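Local coordinates for uncharacterized protein (Alicyclobacillus acidocaldarius subsp. acidocaldarius, PDB 3RQB), which is of unestablished function but probably hydrolyses acyl-CoA thioesters, its chain folding into two hotdog domains, at residues D14-S19 with G41-A46; P127-P132 with R153-S158. One frame throughout, in Å; residues are numbered along the deposited sequence.

How the contacts relate
From the N terminus, the chain forms the short helix 11-15, makes the small strands 19-20 and 25-28, and returns to start helix 41-53. Contact 1 closes this loop by resting the end of the first helix on the beginning of the second, in the N-terminal half. The chain then runs through strands 61-69 to 103-113 before contact 2 opens. There the proline-rich loop 127-132 meets strand 150-156, an outer strand of the C-terminal half. The two loops follow in series, neither enclosing nor crossing the other. Contact 1 and contact 2 lie on opposite sides of the chain's centre; the centres of contacts 1 and 2 are about 28 Å apart, and the nearest atoms of contacts 1 and 2 about 17 Å apart.

Contact 1 of 2, residues D14-S19 with G41-A46; sequences DATALS and GGITAA
In T16 a chi1 of 69° sets CG2 opposite the carbonyl carbon and beside the backbone N, while in I43 a chi1 of -147° places CG1 where it faces A15 CB, and a chi2 of 38° brings CD1 toward the threonine methyl. T16 CG2 meets I43 CD1 at 3.9 Å, the two side chains passing at a slant. The same threonine methyl also faces A46, with T16 CG2 4.2 Å from A46 CB, one helical turn further along from I43. Beside them A15 adds its single methyl, A15 CB lying 3.9 Å from I43 CG1. The small alanines at both helices let the backbones come near, 7.0 Å between T16 CA and A46 CA, and the longer isoleucine reaches into the interval.

Helix 41-53 is the helix of the N-terminal hotdog domain, the "sausage" around which the antiparallel strands curl. T44 and A45 touch F69 and V67 of strand 61-69, while I43 and A46 meet segment 14-19. No hydrogen bond crosses the contact, which is buried and wholly apolar. Threonine suits such a place because it has two faces: its methyl packs on the helix, and its OG1 is hydrogen-bonded to F12 O one turn back in helix 11-15. Y33 touches both A15 and I43.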
loop_
_atom_site.group_PDB
_atom_site.type_symbol
_atom_site.label_atom_id
_atom_site.label_comp_id
_atom_site.label_asym_id
_atom_site.label_seq_id
_atom_site.Cartn_x
_atom_site.Cartn_y
_atom_site.Cartn_z
ATOM N N ASP B 14 2.943 12.028 -23.520
ATOM C CA ASP B 14 2.539 11.306 -24.707
ATOM C C ASP B 14 1.968 9.942 -24.325
ATOM O O ASP B 14 0.926 9.537 -24.818
ATOM C CB ASP B 14 3.729 11.160 -25.653
ATOM C CG ASP B 14 3.317 11.128 -27.108
ATOM O OD1 ASP B 14 3.414 10.044 -27.724
ATOM O OD2 ASP B 14 2.890 12.184 -27.628
ATOM N N ALA B 15 2.643 9.241 -23.425
ATOM C CA ALA B 15 2.184 7.925 -22.979
ATOM C C ALA B 15 0.892 8.008 -22.185
ATOM O O ALA B 15 0.016 7.148 -22.303
ATOM C CB ALA B 15 3.249 7.258 -22.142
ATOM N N THR B 16 0.789 9.046 -21.363
ATOM C CA THR B 16 -0.354 9.213 -20.473
ATOM C C THR B 16 -1.439 10.075 -21.101
ATOM O O THR B 16 -2.421 10.424 -20.442
ATOM C CB THR B 16 0.049 9.821 -19.129
ATOM O OG1 THR B 16 0.444 11.187 -19.324
ATOM C CG2 THR B 16 1.193 9.016 -18.494
ATOM N N ALA B 17 -1.244 10.458 -22.358
ATOM C CA ALA B 17 -2.284 11.182 -23.075
ATOM C C ALA B 17 -3.544 10.321 -23.114
ATOM O O ALA B 17 -3.490 9.144 -23.493
ATOM C CB ALA B 17 -1.823 11.538 -24.488
ATOM N N LEU B 18 -4.667 10.908 -22.706
ATOM C CA LEU B 18 -5.954 10.223 -22.719
ATOM C C LEU B 18 -6.988 11.057 -23.457
ATOM O O LEU B 18 -6.770 12.236 -23.761
ATOM C CB LEU B 18 -6.460 9.957 -21.300
ATOM C CG LEU B 18 -5.574 9.122 -20.373
ATOM C CD1 LEU B 18 -6.238 8.875 -19.020
ATOM C CD2 LEU B 18 -5.203 7.805 -21.047
ATOM N N SER B 19 -8.111 10.427 -23.774
ATOM C CA SER B 19 -9.253 11.165 -24.272
ATOM C C SER B 19 -10.486 10.658 -23.550
ATOM O O SER B 19 -10.552 9.498 -23.143
ATOM C CB SER B 19 -9.408 10.986 -25.780
ATOM O OG SER B 19 -10.113 9.793 -26.070
ATOM N N GLY B 41 5.687 -0.420 -15.101
ATOM C CA GLY B 41 4.615 -0.288 -14.139
ATOM C C GLY B 41 4.294 1.142 -13.780
ATOM O O GLY B 41 3.137 1.493 -13.569
ATOM N N GLY B 42 5.325 1.973 -13.702
ATOM C CA GLY B 42 5.162 3.337 -13.242
ATOM C C GLY B 42 4.368 4.154 -14.234
ATOM O O GLY B 42 3.659 5.095 -13.866
ATOM N N ILE B 43 4.487 3.800 -15.508
ATOM C CA ILE B 43 3.759 4.533 -16.525
ATOM C C ILE B 43 2.304 4.118 -16.526
ATOM O O ILE B 43 1.408 4.943 -16.730
ATOM C CB ILE B 43 4.335 4.318 -17.914
ATOM C CG1 ILE B 43 4.149 5.598 -18.716
ATOM C CG2 ILE B 43 3.664 3.128 -18.595
ATOM C CD1 ILE B 43 4.371 6.841 -17.876
ATOM N N THR B 44 2.077 2.831 -16.298
ATOM C CA THR B 44 0.733 2.296 -16.249
ATOM C C THR B 44 -0.009 2.904 -15.073
ATOM O O THR B 44 -1.204 3.175 -15.147
ATOM C CB THR B 44 0.752 0.782 -16.067
ATOM O OG1 THR B 44 1.517 0.181 -17.118
ATOM C CG2 THR B 44 -0.669 0.236 -16.077
ATOM N N ALA B 45 0.711 3.112 -13.981
ATOM C CA ALA B 45 0.119 3.654 -12.764
ATOM C C ALA B 45 -0.144 5.148 -12.902
ATOM O O ALA B 45 -1.190 5.632 -12.472
ATOM C CB ALA B 45 1.010 3.361 -11.548
ATOM N N ALA B 46 0.812 5.871 -13.492
ATOM C CA ALA B 46 0.640 7.289 -13.800
ATOM C C ALA B 46 -0.599 7.438 -14.673
ATOM O O ALA B 46 -1.506 8.213 -14.375
ATOM C CB ALA B 46 1.861 7.828 -14.513
#

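Contact 2 of 2, residues P127-P132 with R153-S158; sequences PDVPPP and RLIRGS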
loop_
_atom_site.group_PDB
_atom_site.type_symbol
_atom_site.label_atom_id
_atom_site.label_comp_id
_atom_site.label_asym_id
_atom_site.label_seq_id
_atom_site.Cartn_x
_atom_site.Cartn_y
_atom_site.Cartn_z
ATOM N N PRO B 127 18.985 10.059 4.346
ATOM C CA PRO B 127 20.376 9.602 4.362
ATOM C C PRO B 127 21.319 10.716 3.951
ATOM O O PRO B 127 20.910 11.652 3.257
ATOM C CB PRO B 127 20.396 8.477 3.315
ATOM C CG PRO B 127 19.097 8.557 2.602
ATOM C CD PRO B 127 18.129 9.165 3.554
ATOM N N ASP B 128 22.565 10.629 4.398
ATOM C CA ASP B 128 23.558 11.594 3.976
ATOM C C ASP B 128 24.170 11.109 2.676
ATOM O O ASP B 128 24.688 9.996 2.608
ATOM C CB ASP B 128 24.643 11.776 5.028
ATOM C CG ASP B 128 25.576 12.921 4.692
ATOM O OD1 ASP B 128 25.072 14.020 4.360
ATOM O OD2 ASP B 128 26.809 12.722 4.735
ATOM N N VAL B 129 24.113 11.950 1.647
ATOM C CA VAL B 129 24.544 11.557 0.305
ATOM C C VAL B 129 25.239 12.693 -0.444
ATOM O O VAL B 129 25.023 13.870 -0.140
ATOM C CB VAL B 129 23.343 11.107 -0.553
ATOM C CG1 VAL B 129 22.519 10.071 0.189
ATOM C CG2 VAL B 129 22.476 12.307 -0.925
ATOM N N PRO B 130 26.079 12.341 -1.428
ATOM C CA PRO B 130 26.682 13.368 -2.283
ATOM C C PRO B 130 25.633 14.011 -3.186
ATOM O O PRO B 130 24.552 13.451 -3.351
ATOM C CB PRO B 130 27.714 12.579 -3.110
ATOM C CG PRO B 130 27.208 11.176 -3.096
ATOM C CD PRO B 130 26.557 10.987 -1.759
ATOM N N PRO B 131 25.944 15.186 -3.750
ATOM C CA PRO B 131 25.030 15.871 -4.670
ATOM C C PRO B 131 25.021 15.194 -6.038
ATOM O O PRO B 131 25.965 14.470 -6.371
ATOM C CB PRO B 131 25.639 17.276 -4.793
ATOM C CG PRO B 131 26.729 17.349 -3.744
ATOM C CD PRO B 131 27.178 15.954 -3.522
ATOM N N PRO B 132 23.969 15.443 -6.834
ATOM C CA PRO B 132 23.855 14.905 -8.197
ATOM C C PRO B 132 25.099 15.266 -8.986
ATOM O O PRO B 132 25.460 14.591 -9.946
ATOM C CB PRO B 132 22.649 15.656 -8.768
ATOM C CG PRO B 132 21.839 16.013 -7.575
ATOM C CD PRO B 132 22.820 16.289 -6.473
ATOM N N ARG B 153 21.172 8.919 -11.416
ATOM C CA ARG B 153 22.519 8.811 -10.896
ATOM C C ARG B 153 22.455 7.819 -9.730
ATOM O O ARG B 153 21.839 8.089 -8.699
ATOM C CB ARG B 153 23.043 10.180 -10.462
ATOM C CG ARG B 153 22.339 11.334 -11.150
ATOM C CD ARG B 153 23.011 12.658 -10.856
ATOM N NE ARG B 153 24.008 12.969 -11.872
ATOM C CZ ARG B 153 23.972 14.050 -12.643
ATOM N NH1 ARG B 153 22.996 14.936 -12.501
ATOM N NH2 ARG B 153 24.921 14.255 -13.548
ATOM N N LEU B 154 23.058 6.651 -9.912
ATOM C CA LEU B 154 23.010 5.638 -8.870
ATOM C C LEU B 154 24.098 5.861 -7.835
ATOM O O LEU B 154 25.267 6.095 -8.169
ATOM C CB LEU B 154 23.119 4.226 -9.437
ATOM C CG LEU B 154 23.017 3.168 -8.334
ATOM C CD1 LEU B 154 21.596 3.051 -7.793
ATOM C CD2 LEU B 154 23.496 1.835 -8.844
ATOM N N ILE B 155 23.684 5.774 -6.577
ATOM C CA ILE B 155 24.526 6.083 -5.435
ATOM C C ILE B 155 25.033 4.810 -4.794
ATOM O O ILE B 155 26.237 4.572 -4.745
ATOM C CB ILE B 155 23.765 6.917 -4.414
ATOM C CG1 ILE B 155 23.172 8.152 -5.115
ATOM C CG2 ILE B 155 24.669 7.286 -3.253
ATOM C CD1 ILE B 155 22.426 9.100 -4.203
ATOM N N ARG B 156 24.117 4.001 -4.275
ATOM C CA ARG B 156 24.478 2.662 -3.819
ATOM C C ARG B 156 23.387 1.679 -4.228
ATOM O O ARG B 156 22.401 2.070 -4.857
ATOM C CB ARG B 156 24.687 2.631 -2.301
ATOM C CG ARG B 156 23.408 2.509 -1.509
ATOM C CD ARG B 156 23.679 2.226 -0.048
ATOM N NE ARG B 156 24.189 0.876 0.171
ATOM C CZ ARG B 156 24.121 0.236 1.336
ATOM N NH1 ARG B 156 23.548 0.817 2.387
ATOM N NH2 ARG B 156 24.619 -0.987 1.453
ATOM N N GLY B 157 23.563 0.411 -3.864
ATOM C CA GLY B 157 22.537 -0.591 -4.094
ATOM C C GLY B 157 22.202 -1.009 -5.521
ATOM O O GLY B 157 21.063 -0.832 -5.961
ATOM N N SER B 158 23.177 -1.519 -6.268
ATOM C CA SER B 158 22.868 -2.057 -7.593
ATOM C C SER B 158 23.058 -3.569 -7.662
ATOM O O SER B 158 23.365 -4.214 -6.655
ATOM C CB SER B 158 23.679 -1.364 -8.697
ATOM O OG SER B 158 25.077 -1.521 -8.509
#
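I155 lies across V129 and P130, reaching from strand 150-156 with its two branches divided between them. In this C-terminal half, the second of the two hotdog domains, the strand is an outer one of the chain, and loop 127-132 crosses over its side chains near the surface. Because CD1 is anti to CA (chi2 -178°), the long branch is extended, and I155 CD1 comes 4.3 Å from V129 CB. The other branch turns to the proline ring, with I155 CG2 4.4 Å from P130 CD. Branched valine and isoleucine fill this apolar layer well, and both also rest on W171 of strand 168-174 and on L231. Prolines suit the loop, since their restrained, puckered rings offer compact apolar surface without an N-H that would need a partner. The carbonyl of P130 is nonetheless occupied, accepting a hydrogen bond from W171 NE1.

Two residues back along the strand, R153 bends at chi3 (92°) and lays its aliphatic part alongside P132, with R153 CD 3.7 Å from P132 CB. Its NH1 forms a salt bridge with OE2 of E229. A leucine in place of R153 would probably leave the E229 carboxylate without this cationic mate. P132 O sits over one face of the guanidinium, 3.1 Å from R153 CZ, and makes no hydrogen bond to it.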